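PDB 3E96: dihydrodipicolinate synthase from Bacillus clausii KSM-K16, which probably condenses pyruvate with aspartate semialdehyde through a Schiff base in the lysine biosynthetic route. Local coordinates for residues S16-T21 / V49-G54; I112-H117 / Y143-E148. All blocks are in the same frame, centred on the assembly; numbering follows the deposited sequence.

Both contacts join neighbouring strands of one parallel TIM barrel and run on into the loops that follow them, contact 1 between strands 15-17 and 49-50, contact 2 between strands 109-112 and 140-144. Contact 1 is buried throughout, and two backbone hydrogen bonds combine with branched aliphatic and proline packing. Contact 2, its centre about 18 Å from that of contact 1, has a single backbone bond and one long methionine side chain, and passes from the core to the subunit boundary. The two meet where Cys53 O of contact 1 takes a probable hydrogen bond from His113 NE2 of contact 2, at 2.8 Å.

Contact 1 (S16-T21 / V49-G54); sequences SGIPIT and VIVPCG
Ile18 and Val51 lie side by side and point the same way, with Ile18 CD1 3.5 Å from Val51 CB and almost as near to its CG2 methyl. CG1 of Ile18 stands anti to the carbonyl carbon, and chi1 (-39°) and chi2 (-58°) together turn CD1 back toward Gly17 and over against Val51, while the CG2 branch meets Gly54 CA at 3.7 Å. A CB on Gly54 would lie 2.4 Å from that Ile18 CG2 methyl. Pro19 and Ile50 instead cross at about a right angle: Pro19 CD rests on Ile50 CG1 at 3.8 Å, and the same carbon comes within 3.3 Å of Val51 O. Next to Val49, the Ser16 hydroxyl OG lies against the CG1 methyl at 3.4 Å. Gly17 pairs the backbones in parallel register. Its N donates to Val49 O at 2.8 Å, and its O accepts from Val51 N at 2.8 Å. Ile18 also touches Thr56, a predicted pyruvate-binding residue, and Val51 lies close to the predicted Schiff-base residue Lys167. The pair closes the beta-alpha-beta unit of strand 15-17, helix 32-43 and strand 49-50; Pro19 packs on Tyr35 and Ile42 of that helix, Ile50 on Thr74 of helix 64-78, and strands 210-213 and 83-88 continue the barrel.

Contact 2 (I112-H117 / Y143-E148); sequences IHMPIH and YFKDPE
Met114 makes the largest single contribution to this contact, reaching along the 143-148 backbone from Tyr143 to Asp146. Its CG is anti to the backbone N (chi1 -174°) and the chain bends at chi2 (73°), which lays the sulfur beside the peptide groups. Tyr143 O faces both Met114 CB, at 3.4 Å, and Met114 SD, at 3.6 Å. The sulfur SD also comes within 3.8 Å of Lys145 N, which is buried here and has no hydrogen-bonding partner in the model. The CE methyl of Met114 ends on Asp146 CB at 3.8 Å. With Phe144 the sulfur makes an oblique Met-aromatic contact, SD lying 5.3 Å from the ring centroid and 39° off its normal. Shortening Met114 to an alanine is likely to leave a gap beside Lys145 N and Asp146 CB and take the sulfur from the Phe144 ring. At the inner end the backbones are tied by Tyr143 N, which donates to Ile112 O at 3.0 Å, and Ile112 packs on Phe129 and Ile132 of helix 122-136. The outer side is looser. Lys145 crosses Met114 at a slant, its CG 3.9 Å from Met114 CB; its CD lies in plane at the edge of the Tyr143 ring, and the side chain packs on Pro118 of the second subunit. Beyond it, an Asx turn in which Asp146 OD1 accepts from Glu148 N at 2.9 Å shapes the exposed end. Tyr143, the predicted proton donor/acceptor, has its OH bonded to Gly194 O and its side chain near Lys167, the predicted Schiff-base lysine. The arrangement is that of neighbouring parallel strands whose C-terminal ends border the active site of a TIM barrel, as in other DapA enzymes.

Contact 1 (S16-T21 / V49-G54)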
# COMPACT_ATOMS: atom_id res chain seq x y z
N SER B 16 -20.52 -0.09 10.85
CA SER B 16 -20.10 0.74 9.73
C SER B 16 -20.04 -0.21 8.54
O SER B 16 -19.13 -1.03 8.45
CB SER B 16 -18.72 1.36 9.98
OG SER B 16 -18.80 2.46 10.86
N GLY B 17 -21.03 -0.11 7.65
CA GLY B 17 -21.06 -0.98 6.49
C GLY B 17 -20.13 -0.47 5.40
O GLY B 17 -20.17 0.72 5.06
N ILE B 18 -19.30 -1.36 4.86
CA ILE B 18 -18.36 -0.98 3.81
C ILE B 18 -18.87 -1.61 2.53
O ILE B 18 -18.76 -2.82 2.34
CB ILE B 18 -16.94 -1.53 4.08
CG1 ILE B 18 -16.60 -1.44 5.58
CG2 ILE B 18 -15.93 -0.75 3.25
CD1 ILE B 18 -16.68 -0.05 6.16
N PRO B 19 -19.41 -0.80 1.62
CA PRO B 19 -19.95 -1.30 0.36
C PRO B 19 -18.90 -1.70 -0.66
O PRO B 19 -17.82 -1.13 -0.72
CB PRO B 19 -20.78 -0.13 -0.14
CG PRO B 19 -19.90 1.04 0.24
CD PRO B 19 -19.43 0.68 1.65
N ILE B 20 -19.24 -2.70 -1.47
CA ILE B 20 -18.36 -3.13 -2.53
C ILE B 20 -18.57 -2.11 -3.66
O ILE B 20 -19.55 -1.35 -3.64
CB ILE B 20 -18.76 -4.49 -3.12
CG1 ILE B 20 -20.23 -4.45 -3.55
CG2 ILE B 20 -18.51 -5.59 -2.11
CD1 ILE B 20 -20.61 -5.49 -4.60
N THR B 21 -17.65 -2.10 -4.62
CA THR B 21 -17.80 -1.25 -5.79
C THR B 21 -17.97 -2.27 -6.92
O THR B 21 -17.02 -2.93 -7.33
CB THR B 21 -16.55 -0.40 -6.09
OG1 THR B 21 -16.26 0.45 -4.97
CG2 THR B 21 -16.78 0.46 -7.33
N VAL B 49 -24.52 3.62 9.04
CA VAL B 49 -23.24 4.24 8.67
C VAL B 49 -22.72 3.47 7.47
O VAL B 49 -22.61 2.24 7.51
CB VAL B 49 -22.20 4.15 9.81
CG1 VAL B 49 -20.88 4.76 9.35
CG2 VAL B 49 -22.71 4.87 11.05
N ILE B 50 -22.42 4.18 6.39
CA ILE B 50 -21.90 3.53 5.19
C ILE B 50 -20.57 4.20 4.85
O ILE B 50 -20.43 5.42 4.98
CB ILE B 50 -22.91 3.62 4.02
CG1 ILE B 50 -22.43 2.72 2.87
CG2 ILE B 50 -23.10 5.07 3.59
CD1 ILE B 50 -23.46 2.51 1.78
N VAL B 51 -19.60 3.40 4.43
CA VAL B 51 -18.27 3.91 4.16
C VAL B 51 -17.75 3.72 2.73
O VAL B 51 -17.01 2.77 2.46
CB VAL B 51 -17.26 3.27 5.14
CG1 VAL B 51 -15.90 3.96 5.04
CG2 VAL B 51 -17.80 3.35 6.56
N PRO B 52 -18.14 4.61 1.81
CA PRO B 52 -17.65 4.46 0.43
C PRO B 52 -16.14 4.65 0.44
O PRO B 52 -15.59 5.31 1.33
CB PRO B 52 -18.38 5.58 -0.31
CG PRO B 52 -18.60 6.63 0.76
CD PRO B 52 -19.03 5.77 1.94
N CYS B 53 -15.46 4.08 -0.55
CA CYS B 53 -14.01 4.18 -0.63
C CYS B 53 -13.30 3.49 0.53
O CYS B 53 -12.21 3.89 0.94
CB CYS B 53 -13.58 5.65 -0.72
SG CYS B 53 -13.89 6.33 -2.37
N GLY B 54 -13.95 2.47 1.07
CA GLY B 54 -13.37 1.69 2.15
C GLY B 54 -12.56 0.60 1.46
O GLY B 54 -12.56 0.53 0.23

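Contact 2 (I112-H117 / Y143-E148)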
# COMPACT_ATOMS: atom_id res chain seq x y z
N ILE B 112 -9.53 8.12 7.32
CA ILE B 112 -8.21 8.15 6.74
C ILE B 112 -7.61 6.75 6.81
O ILE B 112 -7.38 6.22 7.89
CB ILE B 112 -7.28 9.13 7.49
CG1 ILE B 112 -7.97 10.48 7.66
CG2 ILE B 112 -5.98 9.31 6.71
CD1 ILE B 112 -7.17 11.47 8.50
N HIS B 113 -7.38 6.16 5.64
CA HIS B 113 -6.79 4.83 5.56
C HIS B 113 -5.40 4.88 6.17
O HIS B 113 -4.80 5.94 6.30
CB HIS B 113 -6.64 4.39 4.10
CG HIS B 113 -7.91 3.89 3.49
ND1 HIS B 113 -8.40 2.62 3.73
CD2 HIS B 113 -8.80 4.48 2.65
CE1 HIS B 113 -9.54 2.46 3.08
NE2 HIS B 113 -9.80 3.58 2.42
N MET B 114 -4.89 3.71 6.54
CA MET B 114 -3.54 3.63 7.08
C MET B 114 -2.68 3.95 5.87
O MET B 114 -2.94 3.45 4.77
CB MET B 114 -3.25 2.21 7.57
CG MET B 114 -1.91 2.03 8.28
SD MET B 114 -1.90 2.76 9.95
CE MET B 114 -0.03 2.91 10.25
N PRO B 115 -1.65 4.80 6.03
CA PRO B 115 -0.82 5.10 4.86
C PRO B 115 -0.20 3.83 4.28
O PRO B 115 0.18 2.92 5.03
CB PRO B 115 0.23 6.07 5.42
CG PRO B 115 0.30 5.71 6.89
CD PRO B 115 -1.16 5.49 7.23
N ILE B 116 -0.11 3.74 2.95
CA ILE B 116 0.45 2.54 2.33
C ILE B 116 1.94 2.62 2.02
O ILE B 116 2.49 1.72 1.40
CB ILE B 116 -0.33 2.14 1.04
CG1 ILE B 116 -0.62 3.37 0.17
CG2 ILE B 116 -1.63 1.44 1.42
CD1 ILE B 116 0.60 4.02 -0.44
N HIS B 117 2.60 3.70 2.45
CA HIS B 117 4.03 3.85 2.20
C HIS B 117 4.79 2.66 2.80
O HIS B 117 4.50 2.24 3.92
CB HIS B 117 4.56 5.13 2.85
CG HIS B 117 3.76 6.36 2.54
ND1 HIS B 117 2.41 6.46 2.82
CD2 HIS B 117 4.12 7.55 2.00
CE1 HIS B 117 1.98 7.66 2.49
NE2 HIS B 117 3.00 8.34 1.99
N TYR B 143 -7.86 4.64 10.36
CA TYR B 143 -7.82 3.19 10.29
C TYR B 143 -6.40 2.83 10.72
O TYR B 143 -5.44 3.05 9.99
CB TYR B 143 -8.08 2.69 8.86
CG TYR B 143 -8.48 1.24 8.81
CD1 TYR B 143 -9.80 0.85 9.06
CD2 TYR B 143 -7.55 0.24 8.55
CE1 TYR B 143 -10.18 -0.49 9.05
CE2 TYR B 143 -7.91 -1.11 8.54
CZ TYR B 143 -9.23 -1.47 8.79
OH TYR B 143 -9.59 -2.80 8.79
N PHE B 144 -6.29 2.28 11.93
CA PHE B 144 -5.01 1.93 12.54
C PHE B 144 -4.80 0.42 12.47
O PHE B 144 -5.45 -0.33 13.21
CB PHE B 144 -5.06 2.40 14.00
CG PHE B 144 -3.73 2.61 14.64
CD1 PHE B 144 -2.96 3.72 14.32
CD2 PHE B 144 -3.25 1.70 15.58
CE1 PHE B 144 -1.72 3.93 14.93
CE2 PHE B 144 -2.02 1.90 16.20
CZ PHE B 144 -1.25 3.02 15.87
N LYS B 145 -3.90 -0.04 11.60
CA LYS B 145 -3.70 -1.47 11.44
C LYS B 145 -2.29 -2.03 11.40
O LYS B 145 -2.12 -3.23 11.19
CB LYS B 145 -4.42 -1.94 10.17
CG LYS B 145 -3.77 -1.46 8.88
CD LYS B 145 -4.43 -2.14 7.69
CE LYS B 145 -3.68 -1.87 6.40
NZ LYS B 145 -4.29 -2.65 5.28
N ASP B 146 -1.27 -1.20 11.60
CA ASP B 146 0.11 -1.68 11.57
C ASP B 146 0.64 -1.95 12.99
O ASP B 146 0.88 -1.02 13.76
CB ASP B 146 1.02 -0.65 10.87
CG ASP B 146 2.42 -1.17 10.65
OD1 ASP B 146 2.76 -2.23 11.22
OD2 ASP B 146 3.19 -0.52 9.92
N PRO B 147 0.83 -3.23 13.35
CA PRO B 147 1.33 -3.56 14.69
C PRO B 147 2.70 -2.98 15.01
O PRO B 147 3.06 -2.84 16.17
CB PRO B 147 1.34 -5.09 14.68
CG PRO B 147 1.64 -5.40 13.25
CD PRO B 147 0.75 -4.43 12.51
N GLU B 148 3.45 -2.63 13.97
CA GLU B 148 4.79 -2.07 14.14
C GLU B 148 4.76 -0.62 14.60
O GLU B 148 5.79 -0.06 14.99
CB GLU B 148 5.58 -2.17 12.83
CG GLU B 148 5.92 -3.59 12.42
CD GLU B 148 6.85 -4.27 13.40
OE1 GLU B 148 7.93 -3.72 13.66
OE2 GLU B 148 6.49 -5.36 13.90